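Local coordinates for 70 kDa protein (Xanthomonas sp., PDB 4B2N) that breaks down rubber oxidatively as a dioxygenase that carries two covalently bound c-type hemes, at residues 511-516 with 558-563; 520-525 with 567-572. One frame throughout, in Å; residues are numbered along the deposited sequence.

How the contacts relate
Contacts 1 and 2 lie side by side, their centres about 8 Å apart, and their segments alternate along the chain. The first segments come from one loop that runs along a heme c and into helix 524-528; 558-563 holds the first strand of the hairpin 560-561/566-567, and 567-572 starts at the last residue of the second and runs on into strand 570-571, packed against that loop. Two hydrogen bonds tie the contacts together: Trp567 NE1 to Ala513 O and Tyr515 N to Val521 O, each 2.8 Å. Both contacts touch the same heme, the one whose iron is bound by His394 and His641: 511-516 reaches a propionate, and 520-525 meets a ring methyl through Leu524.

Contact 1 of 2, residues 511-516 with 558-563; sequences ATAPYF and ASYDWQ. With HEC (heme c), chain D.
Tyr560 stands on the first strand of a two-stranded antiparallel hairpin, 560-561 with 566-567, and pushes its phenol into the loop 511-516 of the cytochrome c-like region. The close approaches across the contact gather at that hydroxyl. Tyr560 OH lies 3.4 Å from Ala511 C and 3.4 Å from Ala513 CB, and accepts a weak hydrogen bond from Ala513 N, also 3.4 Å long but fairly straight at 158°. Its stronger partner is Trp510 O, so the phenol end is gripped by backbone just before and within the loop. Tyr515 crosses Tyr560 at about a right angle, and the two OH atoms approach only to 3.8 Å; Tyr515 OH is bonded instead to Ala509 O. Ala513 CA covers one face of the Tyr515 ring, 3.6 Å above its plane and offset toward the rim, just before the cis peptide that leads into Pro514.

Beyond Tyr560 the hairpin takes the outer, looser side. There Asp561 OD1 accepts from Gln563 N at 2.8 Å, an Asx turn leading out to the exposed Gln563. The partly exposed Trp562 lays a face of its indole over Tyr560 CD2, and Lys353 makes a cation-pi contact with the same indole.

At its later residues, 511-516 turns to the heme. With CG anti to the carbonyl carbon (chi1 -60°), Tyr515 presents its ring edge to propionate oxygen O1A, and that oxygen accepts a hydrogen bond from Phe516 N, 2.8 Å long with an angle of 146° at the hydrogen.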
loop_
_atom_site.group_PDB
_atom_site.type_symbol
_atom_site.label_atom_id
_atom_site.label_comp_id
_atom_site.label_asym_id
_atom_site.label_seq_id
_atom_site.Cartn_x
_atom_site.Cartn_y
_atom_site.Cartn_z
ATOM N N ALA A 511 11.224 2.498 10.962
ATOM C CA ALA A 511 11.170 3.687 10.146
ATOM C C ALA A 511 9.758 4.080 9.675
ATOM O O ALA A 511 9.556 5.186 9.082
ATOM C CB ALA A 511 12.027 3.453 8.901
ATOM N N THR A 512 8.807 3.176 9.823
ATOM C CA THR A 512 7.538 3.278 9.076
ATOM C C THR A 512 6.366 3.735 9.921
ATOM O O THR A 512 5.211 3.441 9.596
ATOM C CB THR A 512 7.209 1.969 8.331
ATOM O OG1 THR A 512 6.974 0.933 9.313
ATOM C CG2 THR A 512 8.402 1.512 7.457
ATOM N N ALA A 513 6.612 4.475 10.999
ATOM C CA ALA A 513 5.466 4.990 11.748
ATOM C C ALA A 513 4.651 6.003 10.819
ATOM O O ALA A 513 5.207 6.613 9.919
ATOM C CB ALA A 513 5.972 5.673 13.033
ATOM N N PRO A 514 3.323 6.149 11.034
ATOM C CA PRO A 514 2.530 5.459 12.068
ATOM C C PRO A 514 2.087 4.032 11.664
ATOM O O PRO A 514 2.275 3.587 10.497
ATOM C CB PRO A 514 1.311 6.371 12.194
ATOM C CG PRO A 514 1.104 6.979 10.795
ATOM C CD PRO A 514 2.509 7.143 10.271
ATOM N N TYR A 515 1.571 3.278 12.651
ATOM C CA TYR A 515 1.396 1.845 12.494
ATOM C C TYR A 515 -0.089 1.388 12.348
ATOM O O TYR A 515 -1.024 2.158 12.676
ATOM C CB TYR A 515 2.062 1.128 13.707
ATOM C CG TYR A 515 3.540 1.457 13.753
ATOM C CD1 TYR A 515 4.413 0.928 12.797
ATOM C CD2 TYR A 515 4.047 2.360 14.700
ATOM C CE1 TYR A 515 5.768 1.257 12.827
ATOM C CE2 TYR A 515 5.402 2.691 14.753
ATOM C CZ TYR A 515 6.262 2.112 13.784
ATOM O OH TYR A 515 7.581 2.403 13.703
ATOM N N PHE A 516 -0.269 0.107 12.004
ATOM C CA PHE A 516 -1.515 -0.523 11.680
ATOM C C PHE A 516 -1.993 -0.099 10.305
ATOM O O PHE A 516 -1.526 0.890 9.752
ATOM C CB PHE A 516 -2.629 -0.304 12.733
ATOM C CG PHE A 516 -2.264 -0.823 14.091
ATOM C CD1 PHE A 516 -1.314 -1.821 14.228
ATOM C CD2 PHE A 516 -2.909 -0.323 15.221
ATOM C CE1 PHE A 516 -0.964 -2.327 15.485
ATOM C CE2 PHE A 516 -2.589 -0.802 16.496
ATOM C CZ PHE A 516 -1.615 -1.814 16.610
ATOM N N ALA A 558 14.555 15.304 13.562
ATOM C CA ALA A 558 14.108 15.983 14.821
ATOM C C ALA A 558 12.620 15.754 15.120
ATOM O O ALA A 558 12.207 15.848 16.276
ATOM C CB ALA A 558 14.394 17.477 14.791
ATOM N N SER A 559 11.855 15.396 14.099
ATOM C CA SER A 559 10.440 15.101 14.220
ATOM C C SER A 559 10.174 13.677 14.553
ATOM O O SER A 559 9.060 13.360 14.896
ATOM C CB SER A 559 9.680 15.436 12.963
ATOM O OG SER A 559 9.769 16.859 12.779
ATOM N N TYR A 560 11.204 12.841 14.435
ATOM C CA TYR A 560 11.076 11.422 14.737
ATOM C C TYR A 560 11.482 11.191 16.173
ATOM O O TYR A 560 12.260 11.997 16.714
ATOM C CB TYR A 560 11.862 10.579 13.718
ATOM C CG TYR A 560 11.196 9.216 13.443
ATOM C CD1 TYR A 560 10.030 9.141 12.712
ATOM C CD2 TYR A 560 11.716 8.061 13.946
ATOM C CE1 TYR A 560 9.415 7.958 12.421
ATOM C CE2 TYR A 560 11.114 6.832 13.644
ATOM C CZ TYR A 560 9.959 6.790 12.922
ATOM O OH TYR A 560 9.379 5.618 12.639
ATOM N N ASP A 561 10.853 10.190 16.794
ATOM C CA ASP A 561 11.064 9.797 18.211
ATOM C C ASP A 561 11.952 8.570 18.201
ATOM O O ASP A 561 11.482 7.468 17.881
ATOM C CB ASP A 561 9.722 9.469 18.871
ATOM C CG ASP A 561 9.858 9.175 20.384
ATOM O OD1 ASP A 561 10.974 8.816 20.789
ATOM O OD2 ASP A 561 8.843 9.305 21.110
ATOM N N TRP A 562 13.236 8.741 18.577
ATOM C CA TRP A 562 14.178 7.656 18.526
ATOM C C TRP A 562 14.078 6.793 19.768
ATOM O O TRP A 562 14.788 5.804 19.872
ATOM C CB TRP A 562 15.614 8.145 18.241
ATOM C CG TRP A 562 15.576 8.888 16.968
ATOM C CD1 TRP A 562 15.399 10.257 16.787
ATOM C CD2 TRP A 562 15.535 8.295 15.635
ATOM N NE1 TRP A 562 15.346 10.549 15.444
ATOM C CE2 TRP A 562 15.417 9.403 14.697
ATOM C CE3 TRP A 562 15.644 6.993 15.148
ATOM C CZ2 TRP A 562 15.345 9.188 13.308
ATOM C CZ3 TRP A 562 15.630 6.787 13.766
ATOM C CH2 TRP A 562 15.485 7.866 12.865
ATOM N N GLN A 563 13.207 7.122 20.712
ATOM C CA GLN A 563 13.084 6.240 21.873
ATOM C C GLN A 563 11.894 5.323 21.790
ATOM O O GLN A 563 12.009 4.115 21.953
ATOM C CB GLN A 563 12.978 6.993 23.177
ATOM C CG GLN A 563 14.205 7.843 23.482
ATOM C CD GLN A 563 13.845 8.973 24.443
ATOM O OE1 GLN A 563 12.864 8.871 25.207
ATOM N NE2 GLN A 563 14.604 10.066 24.391
HETATM FE FE HEC D . 1.800 -7.377 15.950
HETATM C CHA HEC D . 0.725 -5.021 13.662
HETATM C CHB HEC D . 4.783 -5.525 16.578
HETATM C CHC HEC D . 2.645 -9.405 18.567
HETATM C CHD HEC D . -0.380 -9.663 14.658
HETATM N NA HEC D . 2.630 -5.701 15.176
HETATM C C1A HEC D . 1.970 -4.761 14.346
HETATM C C2A HEC D . 2.777 -3.559 14.151
HETATM C C3A HEC D . 3.973 -3.716 14.999
HETATM C C4A HEC D . 3.808 -4.995 15.659
HETATM C CMA HEC D . 5.114 -2.730 15.107
HETATM C CAA HEC D . 2.524 -2.410 13.178
HETATM C CBA HEC D . 3.103 -3.004 11.842
HETATM C CGA HEC D . 2.739 -2.106 10.648
HETATM O O1A HEC D . 1.944 -1.157 10.873
HETATM O O2A HEC D . 3.229 -2.241 9.468
HETATM N NB HEC D . 3.456 -7.411 17.337
HETATM C C1B HEC D . 4.543 -6.652 17.468
HETATM C C2B HEC D . 5.460 -7.013 18.553
HETATM C C3B HEC D . 4.788 -8.176 19.161
HETATM C C4B HEC D . 3.595 -8.324 18.344
HETATM C CMB HEC D . 6.761 -6.329 18.906
HETATM C CAB HEC D . 5.204 -8.989 20.369
HETATM C CBB HEC D . 5.157 -8.280 21.572
HETATM N NC HEC D . 1.361 -9.207 16.427
HETATM C C1C HEC D . 1.656 -9.883 17.644
HETATM C C2C HEC D . 0.919 -11.123 17.857
HETATM C C3C HEC D . 0.048 -11.200 16.711
HETATM C C4C HEC D . 0.275 -9.967 15.907
HETATM C CMC HEC D . 1.039 -12.106 19.011
HETATM C CAC HEC D . -0.936 -12.307 16.473
HETATM C CBC HEC D . -1.862 -12.723 17.358
HETATM N ND HEC D . 0.524 -7.379 14.433
HETATM C C1D HEC D . -0.341 -8.317 14.064
HETATM C C2D HEC D . -1.256 -8.017 12.971
HETATM C C3D HEC D . -0.949 -6.637 12.677
HETATM C C4D HEC D . 0.115 -6.342 13.631
HETATM C CMD HEC D . -2.289 -8.908 12.329
HETATM C CAD HEC D . -1.584 -5.766 11.617
HETATM C CBD HEC D . -2.660 -4.962 12.365
HETATM C CGD HEC D . -3.385 -3.989 11.466
HETATM O O1D HEC D . -4.620 -3.980 11.374
HETATM O O2D HEC D . -2.665 -3.255 10.822
#

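Contact 2 of 2, residues 520-525 with 567-572; sequences SVPNLW and WKYTAV. With HEC (heme c), chain D.
Pro522 and Tyr569 meet obliquely, the proline ring resting against the CD2-CE2 bond of the phenol: Pro522 CG sits 3.5 Å from Tyr569 CD2 and 3.6 Å from Tyr569 CE2, with Pro522 CB a little farther off. Tyr569 CG lies between the backbone N and the carbonyl carbon (chi1 60°), a torsion that sets the CD2-CE2 side of the ring next to Pro522. Asn523, the N-cap residue of helix 524-528, comes to the ring differently: its side chain stands about perpendicular to that of Tyr569, its tip at the ring edge and the amide and ring planes 59° apart.

Next to these side-chain contacts, one backbone hydrogen bond joins the segments, from Trp567 N to Pro522 O at 3.1 Å. The donor is tilted 28° from the carbonyl plane. Trp567 keeps its indole alongside, in an edge-to-face pair with Tyr560.

Strand 536-538 adjoins the contact: its Trp537 touches both Pro522 and Tyr569, and strand 570-571 pairs with it through Thr570 and Lys538. Helix 524-528 starts against helix 649-660, where Leu524 packs on Ile659 and Trp525 stacks on Trp653.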
loop_
_atom_site.group_PDB
_atom_site.type_symbol
_atom_site.label_atom_id
_atom_site.label_comp_id
_atom_site.label_asym_id
_atom_site.label_seq_id
_atom_site.Cartn_x
_atom_site.Cartn_y
_atom_site.Cartn_z
ATOM N N SER A 520 -2.801 4.597 12.341
ATOM C CA SER A 520 -3.472 5.299 13.460
ATOM C C SER A 520 -2.638 5.443 14.719
ATOM O O SER A 520 -2.970 6.272 15.566
ATOM C CB SER A 520 -4.756 4.588 13.883
ATOM O OG SER A 520 -4.532 3.196 14.101
ATOM N N VAL A 521 -1.594 4.646 14.850
ATOM C CA VAL A 521 -0.788 4.679 16.058
ATOM C C VAL A 521 0.627 5.280 15.810
ATOM O O VAL A 521 1.398 4.757 15.028
ATOM C CB VAL A 521 -0.656 3.293 16.635
ATOM C CG1 VAL A 521 0.240 3.356 17.897
ATOM C CG2 VAL A 521 -2.063 2.789 16.875
ATOM N N PRO A 522 0.968 6.391 16.501
ATOM C CA PRO A 522 2.126 7.134 15.988
ATOM C C PRO A 522 3.458 6.537 16.353
ATOM O O PRO A 522 4.444 6.899 15.743
ATOM C CB PRO A 522 2.000 8.492 16.676
ATOM C CG PRO A 522 1.295 8.164 17.980
ATOM C CD PRO A 522 0.269 7.121 17.578
ATOM N N ASN A 523 3.515 5.640 17.347
ATOM C CA ASN A 523 4.819 5.050 17.663
ATOM C C ASN A 523 4.742 3.607 18.096
ATOM O O ASN A 523 3.665 3.063 18.354
ATOM C CB ASN A 523 5.666 5.918 18.647
ATOM C CG ASN A 523 4.983 6.146 19.995
ATOM O OD1 ASN A 523 5.189 7.218 20.697
ATOM N ND2 ASN A 523 4.193 5.192 20.392
ATOM N N LEU A 524 5.888 2.958 18.134
ATOM C CA LEU A 524 5.908 1.543 18.418
ATOM C C LEU A 524 5.550 1.247 19.855
ATOM O O LEU A 524 4.824 0.232 20.170
ATOM C CB LEU A 524 7.289 0.974 18.079
ATOM C CG LEU A 524 7.069 -0.298 17.282
ATOM C CD1 LEU A 524 8.024 -0.347 16.119
ATOM C CD2 LEU A 524 7.188 -1.510 18.220
ATOM N N TRP A 525 6.048 2.104 20.752
ATOM C CA TRP A 525 5.573 2.093 22.153
ATOM C C TRP A 525 4.048 1.906 22.239
ATOM O O TRP A 525 3.550 1.081 22.990
ATOM C CB TRP A 525 6.025 3.380 22.832
ATOM C CG TRP A 525 5.646 3.404 24.277
ATOM C CD1 TRP A 525 4.582 4.081 24.863
ATOM C CD2 TRP A 525 6.312 2.692 25.366
ATOM N NE1 TRP A 525 4.555 3.828 26.227
ATOM C CE2 TRP A 525 5.570 3.001 26.578
ATOM C CE3 TRP A 525 7.402 1.842 25.446
ATOM C CZ2 TRP A 525 5.933 2.484 27.823
ATOM C CZ3 TRP A 525 7.771 1.330 26.710
ATOM C CH2 TRP A 525 7.049 1.637 27.866
ATOM N N TRP A 567 6.657 8.942 15.168
ATOM C CA TRP A 567 6.571 10.425 15.103
ATOM C C TRP A 567 6.485 10.984 16.494
ATOM O O TRP A 567 5.814 10.438 17.346
ATOM C CB TRP A 567 5.395 10.888 14.225
ATOM C CG TRP A 567 5.694 10.419 12.833
ATOM C CD1 TRP A 567 5.165 9.303 12.149
ATOM C CD2 TRP A 567 6.710 10.988 11.962
ATOM N NE1 TRP A 567 5.817 9.147 10.937
ATOM C CE2 TRP A 567 6.742 10.160 10.763
ATOM C CE3 TRP A 567 7.620 12.055 12.086
ATOM C CZ2 TRP A 567 7.619 10.431 9.695
ATOM C CZ3 TRP A 567 8.463 12.334 11.020
ATOM C CH2 TRP A 567 8.480 11.518 9.838
ATOM N N LYS A 568 7.179 12.079 16.711
ATOM C CA LYS A 568 6.845 12.924 17.858
ATOM C C LYS A 568 5.403 13.413 17.610
ATOM O O LYS A 568 4.976 13.607 16.464
ATOM C CB LYS A 568 7.837 14.085 17.982
ATOM C CG LYS A 568 9.210 13.637 18.383
ATOM C CD LYS A 568 10.165 14.792 18.580
ATOM C CE LYS A 568 11.389 14.383 19.369
ATOM N NZ LYS A 568 12.396 15.426 19.046
ATOM N N TYR A 569 4.618 13.580 18.655
ATOM C CA TYR A 569 3.271 14.089 18.378
ATOM C C TYR A 569 2.881 14.907 19.579
ATOM O O TYR A 569 3.498 14.793 20.674
ATOM C CB TYR A 569 2.262 12.936 18.170
ATOM C CG TYR A 569 2.147 12.044 19.382
ATOM C CD1 TYR A 569 1.249 12.373 20.401
ATOM C CD2 TYR A 569 2.915 10.881 19.506
ATOM C CE1 TYR A 569 1.146 11.619 21.525
ATOM C CE2 TYR A 569 2.804 10.095 20.625
ATOM C CZ TYR A 569 1.904 10.487 21.616
ATOM O OH TYR A 569 1.699 9.783 22.727
ATOM N N THR A 570 1.872 15.703 19.352
ATOM C CA THR A 570 1.149 16.364 20.411
ATOM C C THR A 570 -0.228 15.757 20.399
ATOM O O THR A 570 -0.919 15.700 19.343
ATOM C CB THR A 570 1.152 17.888 20.129
ATOM O OG1 THR A 570 2.518 18.281 20.204
ATOM C CG2 THR A 570 0.417 18.639 21.177
ATOM N N ALA A 571 -0.639 15.235 21.550
ATOM C CA ALA A 571 -2.059 14.827 21.680
ATOM C C ALA A 571 -3.043 16.022 21.525
ATOM O O ALA A 571 -2.701 17.188 21.821
ATOM C CB ALA A 571 -2.313 14.091 22.987
ATOM N N VAL A 572 -4.248 15.733 21.041
ATOM C CA VAL A 572 -5.262 16.737 20.847
ATOM C C VAL A 572 -6.582 16.082 21.232
ATOM O O VAL A 572 -6.785 14.848 21.057
ATOM C CB VAL A 572 -5.332 17.122 19.362
ATOM C CG1 VAL A 572 -6.448 18.109 19.123
ATOM C CG2 VAL A 572 -3.993 17.664 18.839
HETATM FE FE HEC D . 1.800 -7.377 15.950
HETATM C CHA HEC D . 0.725 -5.021 13.662
HETATM C CHB HEC D . 4.783 -5.525 16.578
HETATM C CHC HEC D . 2.645 -9.405 18.567
HETATM C CHD HEC D . -0.380 -9.663 14.658
HETATM N NA HEC D . 2.630 -5.701 15.176
HETATM C C1A HEC D . 1.970 -4.761 14.346
HETATM C C2A HEC D . 2.777 -3.559 14.151
HETATM C C3A HEC D . 3.973 -3.716 14.999
HETATM C C4A HEC D . 3.808 -4.995 15.659
HETATM C CMA HEC D . 5.114 -2.730 15.107
HETATM C CAA HEC D . 2.524 -2.410 13.178
HETATM C CBA HEC D . 3.103 -3.004 11.842
HETATM C CGA HEC D . 2.739 -2.106 10.648
HETATM O O1A HEC D . 1.944 -1.157 10.873
HETATM O O2A HEC D . 3.229 -2.241 9.468
HETATM N NB HEC D . 3.456 -7.411 17.337
HETATM C C1B HEC D . 4.543 -6.652 17.468
HETATM C C2B HEC D . 5.460 -7.013 18.553
HETATM C C3B HEC D . 4.788 -8.176 19.161
HETATM C C4B HEC D . 3.595 -8.324 18.344
HETATM C CMB HEC D . 6.761 -6.329 18.906
HETATM C CAB HEC D . 5.204 -8.989 20.369
HETATM C CBB HEC D . 5.157 -8.280 21.572
HETATM N NC HEC D . 1.361 -9.207 16.427
HETATM C C1C HEC D . 1.656 -9.883 17.644
HETATM C C2C HEC D . 0.919 -11.123 17.857
HETATM C C3C HEC D . 0.048 -11.200 16.711
HETATM C C4C HEC D . 0.275 -9.967 15.907
HETATM C CMC HEC D . 1.039 -12.106 19.011
HETATM C CAC HEC D . -0.936 -12.307 16.473
HETATM C CBC HEC D . -1.862 -12.723 17.358
HETATM N ND HEC D . 0.524 -7.379 14.433
HETATM C C1D HEC D . -0.341 -8.317 14.064
HETATM C C2D HEC D . -1.256 -8.017 12.971
HETATM C C3D HEC D . -0.949 -6.637 12.677
HETATM C C4D HEC D . 0.115 -6.342 13.631
HETATM C CMD HEC D . -2.289 -8.908 12.329
HETATM C CAD HEC D . -1.584 -5.766 11.617
HETATM C CBD HEC D . -2.660 -4.962 12.365
HETATM C CGD HEC D . -3.385 -3.989 11.466
HETATM O O1D HEC D . -4.620 -3.980 11.374
HETATM O O2D HEC D . -2.665 -3.255 10.822
#